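Local coordinates for protein exoribonuclease II, mitochondrial (Candida glabrata, PDB 6F3H) that degrades RNA in the 3' to 5' direction as the nuclease component of the mitochondrial RNA degradosome mtEXO, at residues S80-I85 with A217-V222; S233-T238 with P243-V248. The protein carries 1 engineered substitution. One frame throughout, in Å; residues are numbered along the deposited sequence.

Interaction 1 of 2, residues S80-I85 with A217-V222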
ATOM      1  N   SER A  80      -7.366  -9.000  12.087  1.00 48.60           N
ATOM      2  CA  SER A  80      -8.479  -8.422  12.809  1.00 50.21           C
ATOM      3  C   SER A  80      -8.023  -7.422  13.858  1.00 47.54           C
ATOM      4  O   SER A  80      -8.875  -6.819  14.501  1.00 53.76           O
ATOM      5  CB  SER A  80      -9.306  -9.514  13.478  1.00 56.93           C
ATOM      6  OG  SER A  80      -9.820 -10.427  12.523  1.00 61.43           O
ATOM      7  N   VAL A  81      -6.719  -7.264  14.070  1.00 45.05           N
ATOM      8  CA  VAL A  81      -6.185  -6.317  15.047  1.00 44.04           C
ATOM      9  C   VAL A  81      -6.205  -4.904  14.472  1.00 45.22           C
ATOM     10  O   VAL A  81      -5.532  -4.629  13.471  1.00 45.97           O
ATOM     11  CB  VAL A  81      -4.767  -6.708  15.474  1.00 43.20           C
ATOM     12  CG1 VAL A  81      -4.174  -5.588  16.302  1.00 39.66           C
ATOM     13  CG2 VAL A  81      -4.803  -7.992  16.277  1.00 40.20           C
ATOM     14  N   ILE A  82      -6.921  -3.984  15.137  1.00 50.07           N
ATOM     15  CA  ILE A  82      -6.990  -2.615  14.628  1.00 53.42           C
ATOM     16  C   ILE A  82      -5.922  -1.727  15.228  1.00 56.71           C
ATOM     17  O   ILE A  82      -5.458  -0.781  14.569  1.00 55.46           O
ATOM     18  CB  ILE A  82      -8.375  -1.987  14.879  1.00 50.32           C
ATOM     19  CG1 ILE A  82      -9.466  -3.000  14.683  1.00 54.85           C
ATOM     20  CG2 ILE A  82      -8.663  -1.055  13.796  1.00 59.37           C
ATOM     21  CD1 ILE A  82     -10.799  -2.403  14.995  1.00 61.60           C
ATOM     22  N   LEU A  83      -5.565  -1.949  16.493  1.00 54.86           N
ATOM     23  CA  LEU A  83      -4.403  -1.283  17.044  1.00 49.23           C
ATOM     24  C   LEU A  83      -3.800  -2.161  18.116  1.00 54.04           C
ATOM     25  O   LEU A  83      -4.472  -3.002  18.710  1.00 59.78           O
ATOM     26  CB  LEU A  83      -4.714   0.116  17.600  1.00 42.16           C
ATOM     27  CG  LEU A  83      -5.722   0.432  18.696  1.00 45.95           C
ATOM     28  CD1 LEU A  83      -5.126   0.187  20.061  1.00 48.64           C
ATOM     29  CD2 LEU A  83      -6.123   1.884  18.568  1.00 45.82           C
ATOM     30  N   ARG A  84      -2.521  -1.921  18.375  1.00 56.12           N
ATOM     31  CA  ARG A  84      -1.704  -2.815  19.167  1.00 54.89           C
ATOM     32  C   ARG A  84      -0.835  -1.985  20.090  1.00 58.10           C
ATOM     33  O   ARG A  84      -0.321  -0.937  19.685  1.00 54.88           O
ATOM     34  CB  ARG A  84      -0.836  -3.691  18.261  1.00 47.51           C
ATOM     35  CG  ARG A  84       0.364  -4.343  18.907  1.00 46.29           C
ATOM     36  CD  ARG A  84       1.091  -5.209  17.886  1.00 50.17           C
ATOM     37  NE  ARG A  84       2.477  -5.540  18.223  1.00 55.10           N
ATOM     38  CZ  ARG A  84       3.544  -5.080  17.574  1.00 57.94           C
ATOM     39  NH1 ARG A  84       3.400  -4.257  16.544  1.00 49.81           N
ATOM     40  NH2 ARG A  84       4.765  -5.447  17.961  1.00 65.52           N
ATOM     41  N   ILE A  85      -0.683  -2.472  21.320  1.00 58.53           N
ATOM     42  CA  ILE A  85       0.151  -1.885  22.358  1.00 49.64           C
ATOM     43  C   ILE A  85       1.146  -2.951  22.777  1.00 48.93           C
ATOM     44  O   ILE A  85       0.741  -3.982  23.323  1.00 57.23           O
ATOM     45  CB  ILE A  85      -0.665  -1.446  23.583  1.00 54.73           C
ATOM     46  CG1 ILE A  85      -1.622  -0.333  23.213  1.00 62.77           C
ATOM     47  CG2 ILE A  85       0.271  -1.014  24.684  1.00 48.00           C
ATOM     48  CD1 ILE A  85      -0.889   0.897  22.829  1.00 68.12           C
ATOM     49  N   ALA A 217      -8.426   6.303  23.418  1.00 45.72           N
ATOM     50  CA  ALA A 217      -9.525   7.268  23.434  1.00 43.77           C
ATOM     51  C   ALA A 217      -9.615   8.043  22.125  1.00 42.98           C
ATOM     52  O   ALA A 217     -10.714   8.313  21.638  1.00 45.60           O
ATOM     53  CB  ALA A 217      -9.361   8.236  24.609  1.00 40.04           C
ATOM     54  N   THR A 218      -8.475   8.410  21.539  1.00 39.41           N
ATOM     55  CA  THR A 218      -8.528   9.168  20.301  1.00 39.24           C
ATOM     56  C   THR A 218      -9.129   8.337  19.191  1.00 41.50           C
ATOM     57  O   THR A 218      -9.962   8.826  18.421  1.00 44.17           O
ATOM     58  CB  THR A 218      -7.123   9.617  19.895  1.00 42.30           C
ATOM     59  OG1 THR A 218      -6.416  10.116  21.025  1.00 44.49           O
ATOM     60  CG2 THR A 218      -7.197  10.697  18.888  1.00 43.48           C
ATOM     61  N   TYR A 219      -8.743   7.067  19.121  1.00 39.87           N
ATOM     62  CA  TYR A 219      -9.327   6.164  18.150  1.00 39.07           C
ATOM     63  C   TYR A 219     -10.836   6.144  18.289  1.00 39.26           C
ATOM     64  O   TYR A 219     -11.586   6.412  17.343  1.00 39.23           O
ATOM     65  CB  TYR A 219      -8.779   4.764  18.383  1.00 42.80           C
ATOM     66  CG  TYR A 219      -9.456   3.784  17.493  1.00 47.78           C
ATOM     67  CD1 TYR A 219      -9.270   3.866  16.134  1.00 50.73           C
ATOM     68  CD2 TYR A 219     -10.321   2.810  17.985  1.00 46.07           C
ATOM     69  CE1 TYR A 219      -9.885   3.000  15.274  1.00 56.88           C
ATOM     70  CE2 TYR A 219     -10.960   1.915  17.114  1.00 46.64           C
ATOM     71  CZ  TYR A 219     -10.730   2.024  15.750  1.00 54.53           C
ATOM     72  OH  TYR A 219     -11.318   1.174  14.833  1.00 55.49           O
ATOM     73  N   TRP A 220     -11.288   5.847  19.490  1.00 39.48           N
ATOM     74  CA  TRP A 220     -12.704   5.863  19.803  1.00 39.70           C
ATOM     75  C   TRP A 220     -13.346   7.198  19.463  1.00 41.77           C
ATOM     76  O   TRP A 220     -14.458   7.240  18.927  1.00 48.23           O
ATOM     77  CB  TRP A 220     -12.872   5.560  21.282  1.00 39.96           C
ATOM     78  CG  TRP A 220     -12.700   4.127  21.597  1.00 43.79           C
ATOM     79  CD1 TRP A 220     -12.807   3.087  20.723  1.00 44.16           C
ATOM     80  CD2 TRP A 220     -12.475   3.546  22.890  1.00 44.00           C
ATOM     81  NE1 TRP A 220     -12.626   1.893  21.384  1.00 44.78           N
ATOM     82  CE2 TRP A 220     -12.421   2.148  22.716  1.00 40.34           C
ATOM     83  CE3 TRP A 220     -12.308   4.073  24.177  1.00 46.40           C
ATOM     84  CZ2 TRP A 220     -12.200   1.267  23.777  1.00 43.69           C
ATOM     85  CZ3 TRP A 220     -12.093   3.196  25.237  1.00 48.41           C
ATOM     86  CH2 TRP A 220     -12.042   1.808  25.028  1.00 50.75           C
ATOM     87  N   GLY A 221     -12.690   8.299  19.804  1.00 41.17           N
ATOM     88  CA  GLY A 221     -13.256   9.594  19.471  1.00 45.80           C
ATOM     89  C   GLY A 221     -13.437   9.754  17.978  1.00 52.85           C
ATOM     90  O   GLY A 221     -14.452  10.280  17.510  1.00 60.39           O
ATOM     91  N   VAL A 222     -12.462   9.277  17.208  1.00 44.95           N
ATOM     92  CA  VAL A 222     -12.538   9.402  15.764  1.00 40.40           C
ATOM     93  C   VAL A 222     -13.635   8.509  15.214  1.00 42.21           C
ATOM     94  O   VAL A 222     -14.417   8.929  14.359  1.00 47.60           O
ATOM     95  CB  VAL A 222     -11.172   9.089  15.143  1.00 38.98           C
ATOM     96  CG1 VAL A 222     -11.256   9.015  13.655  1.00 38.88           C
ATOM     97  CG2 VAL A 222     -10.232  10.161  15.512  1.00 38.94           C
TER
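Tyr219 turns its CG away from its own backbone N (chi1 174°), a setting that carries the ring out of helix 212-226 toward strand 81-85. On the strand, Ile82 holds CG1 beside its N and across from its carbonyl carbon (chi1 -38°), and both ends of its branched side chain arrive at the phenol end of the tyrosine. CD1 and CG2 of Ile82 each lie 3.6 Å from Tyr219 OH, with CG2 also 4.2 Å from Tyr219 CZ; the two side chains cross at about a right angle. Leu83 takes the other end of the same side chain: its CD2 is 3.9 Å from Tyr219 CB and 4.0 Å from Tyr219 CG, approaching the ring at a slant. Two consecutive strand residues can serve one tyrosine because Ile82 and Leu83 form a classic beta bulge opposite Leu41, and both direct their side chains at the helix. The backbones stay well apart, with Leu83 CA 9.0 Å from Tyr219 CA, and side chains alone bridge the gap. Leu41 of the adjacent strand 39-42 touches Leu83, Tyr219 and Trp220, extending the apolar layer beyond the two segments. Strand 81-85 is an outer strand of the five-stranded antiparallel sheet near the N-terminus, and the contact ties helix 212-226 to it through the side chain of Tyr219. No hydrogen bond links the segments. The phenol oxygen instead accepts a bond from NE of Arg223, one turn further along its own helix, while CG2 and CD1 of Ile82 lie together against one side of it. Tyr219 thus spans the gap with its ring, and the joint is small, 145 Å² in all, resting on van der Waals packing.

Interaction 2 of 2, residues S233-T238 with P243-V248; sequences SVYTNT and PTTVAV. With nucleotides of chain C.
Tyr235 is held through both of its backbone polar atoms: its N gives a nearly straight bond to Thr245 O (3.1 Å, 172° at the hydrogen), and its O receives Thr244 N at 2.7 Å. Thr244 adds a weak third bond, OG1 to Tyr235 O at 3.4 Å, made possible because OG1 sits between its own N and carbonyl carbon (chi1 63°) and bends back over that oxygen. Pro243, with no N-H to give, brings its CA-H to the same acceptor. Outside this polar strip, the edge of the Tyr235 ring lies near Thr245 O, while its hydroxyl is hydrogen-bonded to Asp359. Val234 spreads its two methyls over both partners on its face of the sheet: CG1 runs alongside Pro243 CB at 3.7 Å, and CG2 meets Val246 CG2 at 3.9 Å. At the turn end, Asn237 CB packs on Thr244 CG2 (3.5 Å). Next to it Thr238 comes up to the phosphate of A1 of chain C with its methyl, CG2 being the nearest atom to OP1 (3.0 Å), a contact of proximity and not a hydrogen bond. The strands form an antiparallel beta hairpin, their axes 154° apart. Strand 242-248 is the middle one of three, flanked by 231-237 and 166-169; helix 725-761 packs on Tyr235, Asn237, Thr244 and Thr245, and helix 170-178 on Pro243 and Val246.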
ATOM      1  N   SER A 233     -11.774   7.120   7.063  1.00 53.73           N
ATOM      2  CA  SER A 233     -11.386   5.869   7.680  1.00 50.18           C
ATOM      3  C   SER A 233      -9.998   5.978   8.273  1.00 50.89           C
ATOM      4  O   SER A 233      -9.104   6.670   7.753  1.00 52.67           O
ATOM      5  CB  SER A 233     -11.410   4.721   6.678  1.00 58.21           C
ATOM      6  OG  SER A 233     -12.669   4.611   6.056  1.00 65.54           O
ATOM      7  N   VAL A 234      -9.826   5.223   9.341  1.00 49.30           N
ATOM      8  CA  VAL A 234      -8.543   5.017   9.982  1.00 49.25           C
ATOM      9  C   VAL A 234      -7.895   3.803   9.329  1.00 48.88           C
ATOM     10  O   VAL A 234      -8.440   2.700   9.361  1.00 52.92           O
ATOM     11  CB  VAL A 234      -8.738   4.793  11.485  1.00 44.22           C
ATOM     12  CG1 VAL A 234      -7.466   4.306  12.115  1.00 47.29           C
ATOM     13  CG2 VAL A 234      -9.243   6.054  12.128  1.00 43.25           C
ATOM     14  N   TYR A 235      -6.710   3.984   8.785  1.00 45.31           N
ATOM     15  CA  TYR A 235      -6.017   2.900   8.121  1.00 38.32           C
ATOM     16  C   TYR A 235      -5.030   2.275   9.085  1.00 38.30           C
ATOM     17  O   TYR A 235      -4.326   2.987   9.801  1.00 40.56           O
ATOM     18  CB  TYR A 235      -5.314   3.426   6.889  1.00 47.71           C
ATOM     19  CG  TYR A 235      -6.268   3.750   5.797  1.00 55.30           C
ATOM     20  CD1 TYR A 235      -6.939   4.960   5.757  1.00 55.90           C
ATOM     21  CD2 TYR A 235      -6.504   2.830   4.791  1.00 58.83           C
ATOM     22  CE1 TYR A 235      -7.814   5.239   4.728  1.00 59.60           C
ATOM     23  CE2 TYR A 235      -7.367   3.094   3.767  1.00 57.46           C
ATOM     24  CZ  TYR A 235      -8.020   4.291   3.727  1.00 59.07           C
ATOM     25  OH  TYR A 235      -8.874   4.507   2.671  1.00 57.86           O
ATOM     26  N   THR A 236      -5.007   0.951   9.121  1.00 38.40           N
ATOM     27  CA  THR A 236      -4.154   0.192  10.021  1.00 38.43           C
ATOM     28  C   THR A 236      -3.127  -0.541   9.166  1.00 51.73           C
ATOM     29  O   THR A 236      -3.506  -1.322   8.287  1.00 52.47           O
ATOM     30  CB  THR A 236      -4.973  -0.824  10.817  1.00 46.14           C
ATOM     31  OG1 THR A 236      -5.833  -0.156  11.754  1.00 47.66           O
ATOM     32  CG2 THR A 236      -4.053  -1.767  11.584  1.00 43.90           C
ATOM     33  N   ASN A 237      -1.841  -0.299   9.409  1.00 49.19           N
ATOM     34  CA  ASN A 237      -0.827  -0.989   8.635  1.00 47.93           C
ATOM     35  C   ASN A 237      -0.764  -2.456   9.036  1.00 52.53           C
ATOM     36  O   ASN A 237      -0.868  -2.803  10.211  1.00 50.77           O
ATOM     37  CB  ASN A 237       0.544  -0.344   8.814  1.00 53.77           C
ATOM     38  CG  ASN A 237       1.688  -1.214   8.238  1.00 59.15           C
ATOM     39  OD1 ASN A 237       1.644  -1.641   7.086  1.00 70.40           O
ATOM     40  ND2 ASN A 237       2.702  -1.470   9.039  1.00 57.12           N
ATOM     41  N   THR A 238      -0.628  -3.315   8.020  1.00 62.04           N
ATOM     42  CA  THR A 238      -0.597  -4.770   8.164  1.00 71.01           C
ATOM     43  C   THR A 238       0.619  -5.272   8.941  1.00 64.20           C
ATOM     44  O   THR A 238       0.563  -6.343   9.561  1.00 57.44           O
ATOM     45  CB  THR A 238      -0.561  -5.413   6.778  1.00 86.91           C
ATOM     46  OG1 THR A 238      -1.324  -4.628   5.853  1.00 90.95           O
ATOM     47  CG2 THR A 238      -1.069  -6.822   6.836  1.00 92.48           C
ATOM     48  N   PRO A 243      -2.525   1.941  13.571  1.00 53.32           N
ATOM     49  CA  PRO A 243      -3.094   2.923  12.646  1.00 50.55           C
ATOM     50  C   PRO A 243      -2.048   3.874  12.104  1.00 56.85           C
ATOM     51  O   PRO A 243      -1.181   4.363  12.832  1.00 61.08           O
ATOM     52  CB  PRO A 243      -4.114   3.659  13.511  1.00 50.37           C
ATOM     53  CG  PRO A 243      -3.639   3.441  14.925  1.00 50.80           C
ATOM     54  CD  PRO A 243      -3.146   2.035  14.903  1.00 54.00           C
ATOM     55  N   THR A 244      -2.174   4.182  10.820  1.00 59.92           N
ATOM     56  CA  THR A 244      -1.207   5.055  10.172  1.00 55.81           C
ATOM     57  C   THR A 244      -1.745   6.458   9.969  1.00 51.19           C
ATOM     58  O   THR A 244      -1.080   7.429  10.318  1.00 53.75           O
ATOM     59  CB  THR A 244      -0.760   4.478   8.816  1.00 49.29           C
ATOM     60  OG1 THR A 244      -1.872   4.396   7.925  1.00 54.37           O
ATOM     61  CG2 THR A 244      -0.157   3.087   8.974  1.00 39.28           C
ATOM     62  N   THR A 245      -2.967   6.586   9.477  1.00 45.91           N
ATOM     63  CA  THR A 245      -3.388   7.895   9.030  1.00 45.12           C
ATOM     64  C   THR A 245      -4.904   7.921   9.055  1.00 48.91           C
ATOM     65  O   THR A 245      -5.558   6.874   9.137  1.00 51.04           O
ATOM     66  CB  THR A 245      -2.831   8.169   7.642  1.00 48.67           C
ATOM     67  OG1 THR A 245      -3.030   9.546   7.288  1.00 53.74           O
ATOM     68  CG2 THR A 245      -3.512   7.239   6.647  1.00 48.09           C
ATOM     69  N   VAL A 246      -5.454   9.131   9.024  1.00 51.62           N
ATOM     70  CA  VAL A 246      -6.896   9.312   8.882  1.00 38.30           C
ATOM     71  C   VAL A 246      -7.160  10.611   8.145  1.00 38.37           C
ATOM     72  O   VAL A 246      -6.490  11.619   8.367  1.00 56.22           O
ATOM     73  CB  VAL A 246      -7.582   9.302  10.262  1.00 45.57           C
ATOM     74  CG1 VAL A 246      -7.019  10.407  11.133  1.00 38.38           C
ATOM     75  CG2 VAL A 246      -9.088   9.415  10.126  1.00 49.27           C
ATOM     76  N   ALA A 247      -8.154  10.593   7.281  1.00 39.54           N
ATOM     77  CA  ALA A 247      -8.521  11.797   6.565  1.00 40.24           C
ATOM     78  C   ALA A 247      -9.257  12.755   7.492  1.00 39.71           C
ATOM     79  O   ALA A 247      -9.989  12.342   8.392  1.00 42.59           O
ATOM     80  CB  ALA A 247      -9.403  11.443   5.365  1.00 38.67           C
ATOM     81  N   VAL A 248      -9.040  14.045   7.280  1.00 40.53           N
ATOM     82  CA  VAL A 248      -9.787  15.096   7.955  1.00 40.70           C
ATOM     83  C   VAL A 248     -10.706  15.716   6.909  1.00 44.29           C
ATOM     84  O   VAL A 248     -10.268  16.527   6.091  1.00 51.44           O
ATOM     85  CB  VAL A 248      -8.854  16.137   8.574  1.00 41.16           C
ATOM     86  CG1 VAL A 248      -9.638  17.145   9.380  1.00 39.24           C
ATOM     87  CG2 VAL A 248      -7.803  15.454   9.381  1.00 46.80           C
TER
ATOM     88  P     A C   1      -1.830  -9.248   4.423  1.00147.48           P
ATOM     89  OP1   A C   1      -1.983  -7.809   4.112  1.00149.85           O
ATOM     90  OP2   A C   1      -0.727  -9.707   5.315  1.00143.51           O
ATOM     91  O5'   A C   1      -1.678  -9.904   2.985  1.00146.26           O
ATOM     92  C5'   A C   1      -0.541  -9.615   2.194  1.00138.05           C
ATOM     93  C4'   A C   1       0.616 -10.509   2.569  1.00129.28           C
ATOM     94  O4'   A C   1       0.245 -11.896   2.347  1.00133.30           O
ATOM     95  C3'   A C   1       1.864 -10.311   1.733  1.00113.66           C
ATOM     96  O3'   A C   1       2.696  -9.291   2.206  1.00 88.28           O
ATOM     97  C2'   A C   1       2.508 -11.684   1.732  1.00124.19           C
ATOM     98  O2'   A C   1       3.166 -11.917   2.969  1.00125.33           O
ATOM     99  C1'   A C   1       1.275 -12.571   1.667  1.00132.05           C
ATOM    100  N9    A C   1       0.798 -12.749   0.285  1.00136.88           N
ATOM    101  C8    A C   1       0.868 -11.871  -0.773  1.00137.52           C
ATOM    102  N7    A C   1       0.314 -12.317  -1.864  1.00138.14           N
ATOM    103  C5    A C   1      -0.164 -13.564  -1.492  1.00139.14           C
ATOM    104  C6    A C   1      -0.855 -14.548  -2.206  1.00143.07           C
ATOM    105  N6    A C   1      -1.184 -14.406  -3.494  1.00146.39           N
ATOM    106  N1    A C   1      -1.192 -15.682  -1.548  1.00142.31           N
ATOM    107  C2    A C   1      -0.854 -15.813  -0.261  1.00140.47           C
ATOM    108  N3    A C   1      -0.205 -14.958   0.522  1.00140.03           N
ATOM    109  C4    A C   1       0.113 -13.844  -0.169  1.00138.97           C
TER

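In the fold
Interactions 1 and 2 lie side by side, their centres about 10 Å apart, and follow one another in the chain: helix 212-226 of interaction 1 leads into strand 231-237, the first strand of the hairpin. They touch where the bulged strand meets the hairpin. Ile82 O is 2.9 Å from Thr236 OG1, a probable hydrogen bond, and Leu83 CB packs 3.7 Å from Pro243 CD. The N-terminal sheet is thus joined to both the helix and the hairpin. Both contacts stand apart from the magnesium site of Asp401 and Asp410; interaction 2 reaches the bound nucleotide through Thr238, whereas interaction 1 comes no nearer than about 9 Å, between nearest atoms.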